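Local coordinates for protein transcription termination factor NusA (PDB 4MTN) that probably takes part in both transcription termination and antitermination, binding the core RNA polymerase and the nascent RNA, at residues T118-G122 with S123-V127; C214-S217 with N218-P221; R249-S253 with L254-V258. All coordinates share one frame; numbering follows the deposited sequence.

Contact 1 of 3, residues T118-G122 with S123-V127; sequences TRNEG and SAITV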
loop_
_atom_site.group_PDB
_atom_site.type_symbol
_atom_site.label_atom_id
_atom_site.label_comp_id
_atom_site.label_asym_id
_atom_site.label_seq_id
_atom_site.Cartn_x
_atom_site.Cartn_y
_atom_site.Cartn_z
ATOM N N THR A 118 -19.168 5.902 13.106
ATOM C CA THR A 118 -20.387 5.317 13.652
ATOM C C THR A 118 -20.075 4.413 14.840
ATOM O O THR A 118 -20.417 4.730 15.979
ATOM C CB THR A 118 -21.151 4.510 12.587
ATOM O OG1 THR A 118 -20.394 3.348 12.231
ATOM C CG2 THR A 118 -21.390 5.356 11.346
ATOM N N ARG A 119 -19.427 3.285 14.567
ATOM C CA ARG A 119 -19.027 2.355 15.616
ATOM C C ARG A 119 -17.510 2.281 15.719
ATOM O O ARG A 119 -16.813 2.220 14.706
ATOM C CB ARG A 119 -19.604 0.961 15.357
ATOM C CG ARG A 119 -21.117 0.872 15.477
ATOM C CD ARG A 119 -21.579 1.162 16.896
ATOM N NE ARG A 119 -23.014 0.944 17.057
ATOM C CZ ARG A 119 -23.678 1.150 18.189
ATOM N NH1 ARG A 119 -23.039 1.584 19.267
ATOM N NH2 ARG A 119 -24.984 0.924 18.246
ATOM N N ASN A 120 -17.001 2.287 16.946
ATOM C CA ASN A 120 -15.568 2.178 17.165
ATOM C C ASN A 120 -15.230 1.062 18.147
ATOM O O ASN A 120 -15.518 1.164 19.339
ATOM C CB ASN A 120 -15.014 3.512 17.677
ATOM C CG ASN A 120 -13.495 3.560 17.683
ATOM O OD1 ASN A 120 -12.824 2.561 17.425
ATOM N ND2 ASN A 120 -12.945 4.730 17.986
ATOM N N GLU A 121 -14.615 -0.000 17.637
ATOM C CA GLU A 121 -14.028 -1.027 18.488
ATOM C C GLU A 121 -12.510 -0.922 18.425
ATOM O O GLU A 121 -11.969 -0.063 17.729
ATOM C CB GLU A 121 -14.494 -2.431 18.080
ATOM C CG GLU A 121 -14.490 -2.704 16.585
ATOM C CD GLU A 121 -15.815 -2.368 15.928
ATOM O OE1 GLU A 121 -16.735 -1.917 16.641
ATOM O OE2 GLU A 121 -15.938 -2.559 14.699
ATOM N N GLY A 122 -11.822 -1.799 19.148
ATOM C CA GLY A 122 -10.373 -1.797 19.142
ATOM C C GLY A 122 -9.820 -2.235 17.801
ATOM O O GLY A 122 -8.835 -1.684 17.314
ATOM N N SER A 123 -10.473 -3.224 17.199
ATOM C CA SER A 123 -10.001 -3.824 15.957
ATOM C C SER A 123 -10.211 -2.935 14.734
ATOM O O SER A 123 -9.343 -2.854 13.864
ATOM C CB SER A 123 -10.689 -5.172 15.739
ATOM O OG SER A 123 -12.098 -5.043 15.815
ATOM N N ALA A 124 -11.361 -2.271 14.658
ATOM C CA ALA A 124 -11.678 -1.470 13.480
ATOM C C ALA A 124 -12.628 -0.313 13.778
ATOM O O ALA A 124 -13.312 -0.298 14.800
ATOM C CB ALA A 124 -12.265 -2.356 12.393
ATOM N N ILE A 125 -12.659 0.653 12.865
ATOM C CA ILE A 125 -13.552 1.801 12.966
ATOM C C ILE A 125 -14.478 1.857 11.758
ATOM O O ILE A 125 -14.023 1.784 10.618
ATOM C CB ILE A 125 -12.770 3.126 13.063
ATOM C CG1 ILE A 125 -11.891 3.141 14.315
ATOM C CG2 ILE A 125 -13.721 4.315 13.064
ATOM C CD1 ILE A 125 -11.064 4.398 14.456
ATOM N N THR A 126 -15.777 1.982 12.008
ATOM C CA THR A 126 -16.755 2.056 10.929
ATOM C C THR A 126 -17.107 3.508 10.618
ATOM O O THR A 126 -17.587 4.240 11.483
ATOM C CB THR A 126 -18.040 1.279 11.272
ATOM O OG1 THR A 126 -17.706 -0.064 11.639
ATOM C CG2 THR A 126 -18.982 1.254 10.080
ATOM N N VAL A 127 -16.865 3.915 9.377
ATOM C CA VAL A 127 -17.087 5.295 8.961
ATOM C C VAL A 127 -18.196 5.394 7.919
ATOM O O VAL A 127 -18.183 4.680 6.915
ATOM C CB VAL A 127 -15.798 5.916 8.383
ATOM C CG1 VAL A 127 -16.041 7.356 7.964
ATOM C CG2 VAL A 127 -14.668 5.830 9.398
#
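Thr126 and Thr118 meet across a beta hairpin, away from its turn, where two donors of Thr118 grip a single carbonyl oxygen. Thr118 N reaches Thr126 O at 2.8 Å, almost in line with the carbonyl, while Thr118 OG1 donates to the same oxygen over 3.0 Å from well above the carbonyl plane. The hydroxyl gets there because chi1 of Thr118 is 68°, which sets OG1 between the backbone N and the carbonyl carbon. The two threonine side chains run obliquely past each other, with Thr118 OG1 against CB and CG2 of Thr126. One step further in, Thr126 N donates to Arg119 O at 2.9 Å.

At the turn Glu121 N is bonded to Ala124 O at 3.1 Å, leaving Gly122 and Ser123 to make the reversal. With chi1 at 44°, CG of Glu121 lies 3.4 Å from Ser123 OG. Between them, the side chains of Asn120 and Ile125 lie alongside each other, pointing the same way, with Asn120 OD1 against CG1 of Ile125; Asn120 ND2 bonds to His147 O.

Segments 118-120 and 124-127 run antiparallel at 175°; their strands, 112-120 and 124-128, form the first hairpin of the S1 domain's OB-fold barrel. Strand 133-137 flanks 124-128 on its other edge, pairing through Ile125 with Leu136 and Val127 with Ala134, and its Glu133 touches both threonines.

Contact 2 of 3, residues C214-S217 with N218-P221; sequences CADS and NIDP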
loop_
_atom_site.group_PDB
_atom_site.type_symbol
_atom_site.label_atom_id
_atom_site.label_comp_id
_atom_site.label_asym_id
_atom_site.label_seq_id
_atom_site.Cartn_x
_atom_site.Cartn_y
_atom_site.Cartn_z
ATOM N N CYS A 214 10.780 20.040 -9.787
ATOM C CA CYS A 214 10.098 21.003 -10.644
ATOM C C CYS A 214 10.652 20.960 -12.064
ATOM O O CYS A 214 11.849 20.749 -12.265
ATOM C CB CYS A 214 10.227 22.416 -10.075
ATOM S SG CYS A 214 9.367 23.678 -11.039
ATOM N N ALA A 215 9.773 21.160 -13.043
ATOM C CA ALA A 215 10.166 21.160 -14.449
ATOM C C ALA A 215 11.140 22.296 -14.740
ATOM O O ALA A 215 12.107 22.127 -15.483
ATOM C CB ALA A 215 8.942 21.267 -15.343
ATOM N N ASP A 216 10.872 23.455 -14.149
ATOM C CA ASP A 216 11.758 24.602 -14.275
ATOM C C ASP A 216 13.014 24.370 -13.439
ATOM O O ASP A 216 12.932 24.102 -12.241
ATOM C CB ASP A 216 11.042 25.881 -13.836
ATOM C CG ASP A 216 11.741 27.141 -14.314
ATOM O OD1 ASP A 216 12.970 27.105 -14.534
ATOM O OD2 ASP A 216 11.056 28.174 -14.467
ATOM N N SER A 217 14.175 24.473 -14.078
ATOM C CA SER A 217 15.443 24.216 -13.404
ATOM C C SER A 217 15.850 25.379 -12.504
ATOM O O SER A 217 16.614 25.202 -11.554
ATOM C CB SER A 217 16.544 23.936 -14.430
ATOM O OG SER A 217 16.654 24.994 -15.366
ATOM N N ASN A 218 15.334 26.567 -12.802
ATOM C CA ASN A 218 15.654 27.759 -12.026
ATOM C C ASN A 218 14.765 27.901 -10.795
ATOM O O ASN A 218 14.926 28.831 -10.005
ATOM C CB ASN A 218 15.538 29.009 -12.900
ATOM C CG ASN A 218 16.510 28.998 -14.064
ATOM O OD1 ASN A 218 16.108 29.069 -15.226
ATOM N ND2 ASN A 218 17.799 28.908 -13.757
ATOM N N ILE A 219 13.827 26.972 -10.638
ATOM C CA ILE A 219 12.918 26.983 -9.498
ATOM C C ILE A 219 13.331 25.951 -8.453
ATOM O O ILE A 219 13.584 24.791 -8.780
ATOM C CB ILE A 219 11.463 26.712 -9.939
ATOM C CG1 ILE A 219 10.930 27.885 -10.762
ATOM C CG2 ILE A 219 10.567 26.457 -8.732
ATOM C CD1 ILE A 219 9.468 27.757 -11.135
ATOM N N ASP A 220 13.403 26.381 -7.198
ATOM C CA ASP A 220 13.728 25.489 -6.093
ATOM C C ASP A 220 12.457 24.821 -5.575
ATOM O O ASP A 220 11.613 25.474 -4.963
ATOM C CB ASP A 220 14.432 26.260 -4.974
ATOM C CG ASP A 220 14.593 25.442 -3.707
ATOM O OD1 ASP A 220 14.806 24.214 -3.802
ATOM O OD2 ASP A 220 14.510 26.034 -2.612
ATOM N N PRO A 221 12.324 23.508 -5.818
ATOM C CA PRO A 221 11.098 22.766 -5.498
ATOM C C PRO A 221 10.836 22.659 -3.998
ATOM O O PRO A 221 9.681 22.723 -3.573
ATOM C CB PRO A 221 11.356 21.385 -6.109
ATOM C CG PRO A 221 12.838 21.257 -6.136
ATOM C CD PRO A 221 13.367 22.638 -6.387
#
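Asp216 and Ile219 are the ends of a type I beta turn, closed by a weak hydrogen bond from Ile219 N to Asp216 O at 3.4 Å. The side chain of Asp216 adds a firmer hold: its OD1 accepts from Asn218 N at 3.0 Å, an Asx turn laid over the beta turn. The donor comes from above the carboxylate plane, 40° out of it, and the carboxylate is reached because CG of Asp216 stands anti to the backbone N (chi1 -163°). The Asn218 amide is steeply turned to this carboxylate, their planes 72° apart.

Ile219 serves two neighbours with its two branches. Its longer arm crosses the Asp216 side chain at about a right angle, CD1 lying 3.6 Å from Asp216 CB and also meeting OD2, while CG2 rests 3.8 Å from Cys214 SG. Cutting Ile219 back to an alanine would probably strip Asp216 CB of its apolar cover, leave Cys214 SG with only the beta carbon beside it, and open a gap inside the loop. Pro221 closes the base, its CB 4.3 Å from Cys214 CB, and both residues touch Ile195 of strand 195-203.

Asp220 caps the helix that begins at Pro221: its OD1 and OD2 accept weak bonds from Val222 N and Gly223 N, and OD1 also forms a salt bridge with Arg249. The loop carries strand 207-214 into helix 221-226, the beta-to-alpha connection of a type II KH fold; the GXXG segment, which in KH domains commonly contacts RNA, follows that helix.

Contact 3 of 3, residues R249-S253 with L254-V258; sequences RWNDS and LQVLV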
loop_
_atom_site.group_PDB
_atom_site.type_symbol
_atom_site.label_atom_id
_atom_site.label_comp_id
_atom_site.label_asym_id
_atom_site.label_seq_id
_atom_site.Cartn_x
_atom_site.Cartn_y
_atom_site.Cartn_z
ATOM N N ARG A 249 14.848 17.422 -1.955
ATOM C CA ARG A 249 14.877 17.596 -3.401
ATOM C C ARG A 249 15.108 16.269 -4.113
ATOM O O ARG A 249 16.034 15.529 -3.782
ATOM C CB ARG A 249 15.960 18.603 -3.798
ATOM C CG ARG A 249 15.919 19.017 -5.261
ATOM C CD ARG A 249 17.176 19.776 -5.659
ATOM N NE ARG A 249 17.326 21.029 -4.922
ATOM C CZ ARG A 249 17.098 22.232 -5.438
ATOM N NH1 ARG A 249 16.711 22.353 -6.701
ATOM N NH2 ARG A 249 17.262 23.317 -4.692
ATOM N N TRP A 250 14.259 15.974 -5.092
ATOM C CA TRP A 250 14.417 14.769 -5.896
ATOM C C TRP A 250 15.488 14.960 -6.963
ATOM O O TRP A 250 15.629 16.043 -7.530
ATOM C CB TRP A 250 13.092 14.376 -6.554
ATOM C CG TRP A 250 13.246 13.310 -7.600
ATOM C CD1 TRP A 250 13.399 13.495 -8.944
ATOM C CD2 TRP A 250 13.275 11.893 -7.386
ATOM N NE1 TRP A 250 13.517 12.284 -9.580
ATOM C CE2 TRP A 250 13.444 11.284 -8.645
ATOM C CE3 TRP A 250 13.171 11.081 -6.252
ATOM C CZ2 TRP A 250 13.511 9.901 -8.803
ATOM C CZ3 TRP A 250 13.238 9.708 -6.410
ATOM C CH2 TRP A 250 13.408 9.133 -7.676
ATOM N N ASN A 251 16.244 13.900 -7.227
ATOM C CA ASN A 251 17.233 13.906 -8.294
ATOM C C ASN A 251 17.367 12.517 -8.908
ATOM O O ASN A 251 17.210 11.508 -8.220
ATOM C CB ASN A 251 18.585 14.396 -7.774
ATOM C CG ASN A 251 19.527 14.809 -8.891
ATOM O OD1 ASN A 251 19.759 14.055 -9.836
ATOM N ND2 ASN A 251 20.069 16.017 -8.790
ATOM N N ASP A 252 17.652 12.470 -10.206
ATOM C CA ASP A 252 17.779 11.203 -10.917
ATOM C C ASP A 252 19.094 10.505 -10.584
ATOM O O ASP A 252 19.238 9.300 -10.793
ATOM C CB ASP A 252 17.664 11.425 -12.427
ATOM C CG ASP A 252 16.291 11.919 -12.840
ATOM O OD1 ASP A 252 15.292 11.483 -12.230
ATOM O OD2 ASP A 252 16.210 12.746 -13.774
ATOM N N SER A 253 20.050 11.269 -10.067
ATOM C CA SER A 253 21.337 10.719 -9.662
ATOM C C SER A 253 21.329 10.350 -8.183
ATOM O O SER A 253 20.848 11.115 -7.347
ATOM C CB SER A 253 22.462 11.714 -9.949
ATOM O OG SER A 253 23.692 11.258 -9.411
ATOM N N LEU A 254 21.862 9.176 -7.865
ATOM C CA LEU A 254 21.913 8.714 -6.482
ATOM C C LEU A 254 23.033 9.405 -5.709
ATOM O O LEU A 254 23.058 9.377 -4.481
ATOM C CB LEU A 254 22.092 7.194 -6.424
ATOM C CG LEU A 254 20.854 6.334 -6.699
ATOM C CD1 LEU A 254 20.570 6.220 -8.193
ATOM C CD2 LEU A 254 21.008 4.957 -6.071
ATOM N N GLN A 255 23.958 10.029 -6.433
ATOM C CA GLN A 255 25.027 10.794 -5.803
ATOM C C GLN A 255 24.469 12.080 -5.201
ATOM O O GLN A 255 25.107 12.720 -4.366
ATOM C CB GLN A 255 26.131 11.112 -6.812
ATOM C CG GLN A 255 26.853 9.885 -7.344
ATOM C CD GLN A 255 27.637 9.157 -6.269
ATOM O OE1 GLN A 255 28.076 9.759 -5.289
ATOM N NE2 GLN A 255 27.814 7.852 -6.446
ATOM N N VAL A 256 23.268 12.443 -5.637
ATOM C CA VAL A 256 22.578 13.630 -5.151
ATOM C C VAL A 256 21.423 13.239 -4.236
ATOM O O VAL A 256 21.371 13.650 -3.077
ATOM C CB VAL A 256 22.042 14.491 -6.309
ATOM C CG1 VAL A 256 21.377 15.747 -5.766
ATOM C CG2 VAL A 256 23.168 14.850 -7.265
ATOM N N LEU A 257 20.482 12.478 -4.786
ATOM C CA LEU A 257 19.283 12.050 -4.070
ATOM C C LEU A 257 19.556 11.390 -2.717
ATOM O O LEU A 257 18.883 11.694 -1.732
ATOM C CB LEU A 257 18.474 11.088 -4.942
ATOM C CG LEU A 257 17.208 10.515 -4.305
ATOM C CD1 LEU A 257 16.235 11.628 -3.945
ATOM C CD2 LEU A 257 16.556 9.503 -5.233
ATOM N N VAL A 258 20.531 10.486 -2.666
ATOM C CA VAL A 258 20.806 9.748 -1.433
ATOM C C VAL A 258 21.325 10.649 -0.300
ATOM O O VAL A 258 20.819 10.561 0.818
ATOM C CB VAL A 258 21.800 8.583 -1.673
ATOM C CG1 VAL A 258 22.265 7.992 -0.351
ATOM C CG2 VAL A 258 21.164 7.515 -2.547
#
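The indole of Trp250 is met obliquely by Leu257, whose CD2 comes to 3.5 Å from CZ3 at the six-membered end of the ring system, with CD1 near CE3. At the pyrrole end, NE1 donates to Asp252 OD1 at 3.3 Å; the acceptor is tilted 26° from the ring plane, and the bond helps to fix the rotation of the indole. The second flat group, the amide of Asn251, has Val256 over one face: Val256 CB stands 3.6 Å from Asn251 CG, and CG1 of the valine lies close to ND2. The same amide turns its OD1 to Ser253 N at 2.8 Å in a nearly straight bond (173°), an Asx turn that folds the chain into the helix.

Ser253 is the N-cap. Its OG, held anti to the backbone N (chi1 173°), accepts from Gln255 N at 3.2 Å. The carbonyl oxygen of Ser253 takes two donors from different directions, Leu257 N within the carbonyl plane at 2.9 Å and Val256 N from well above it at 3.2 Å.

Leu257, buried, also touches Val306 of helix 297-306, while Trp250 reaches back to Arg198 and Ser199 on strand 195-203. An Asx turn running into a serine N-cap thus leads from strand 244-249 into helix 254-261, a capped connection within the tandem type II KH region of the NusA family.

Contacts 2 and 3 touch, their centres about 15 Å apart. A salt bridge between Asp220 OD1 and Arg249 NH2, 2.8 Å long, joins them, and Arg249 NH1 packs 3.4 Å from Pro221 CD. The N-cap aspartate of helix 221-226 is therefore tied to the end of strand 244-249. Contact 1 lies apart in the S1 domain, its centre about 44 and 42 Å from the centres of contacts 2 and 3, with nearest atoms about 32 Å away in each case; contacts 1 and 3 are on opposite sides of the chain's centre. One hairpin and two strand-to-helix connections sit in domains of RNA-binding families, S1 and KH, spread along an extended chain.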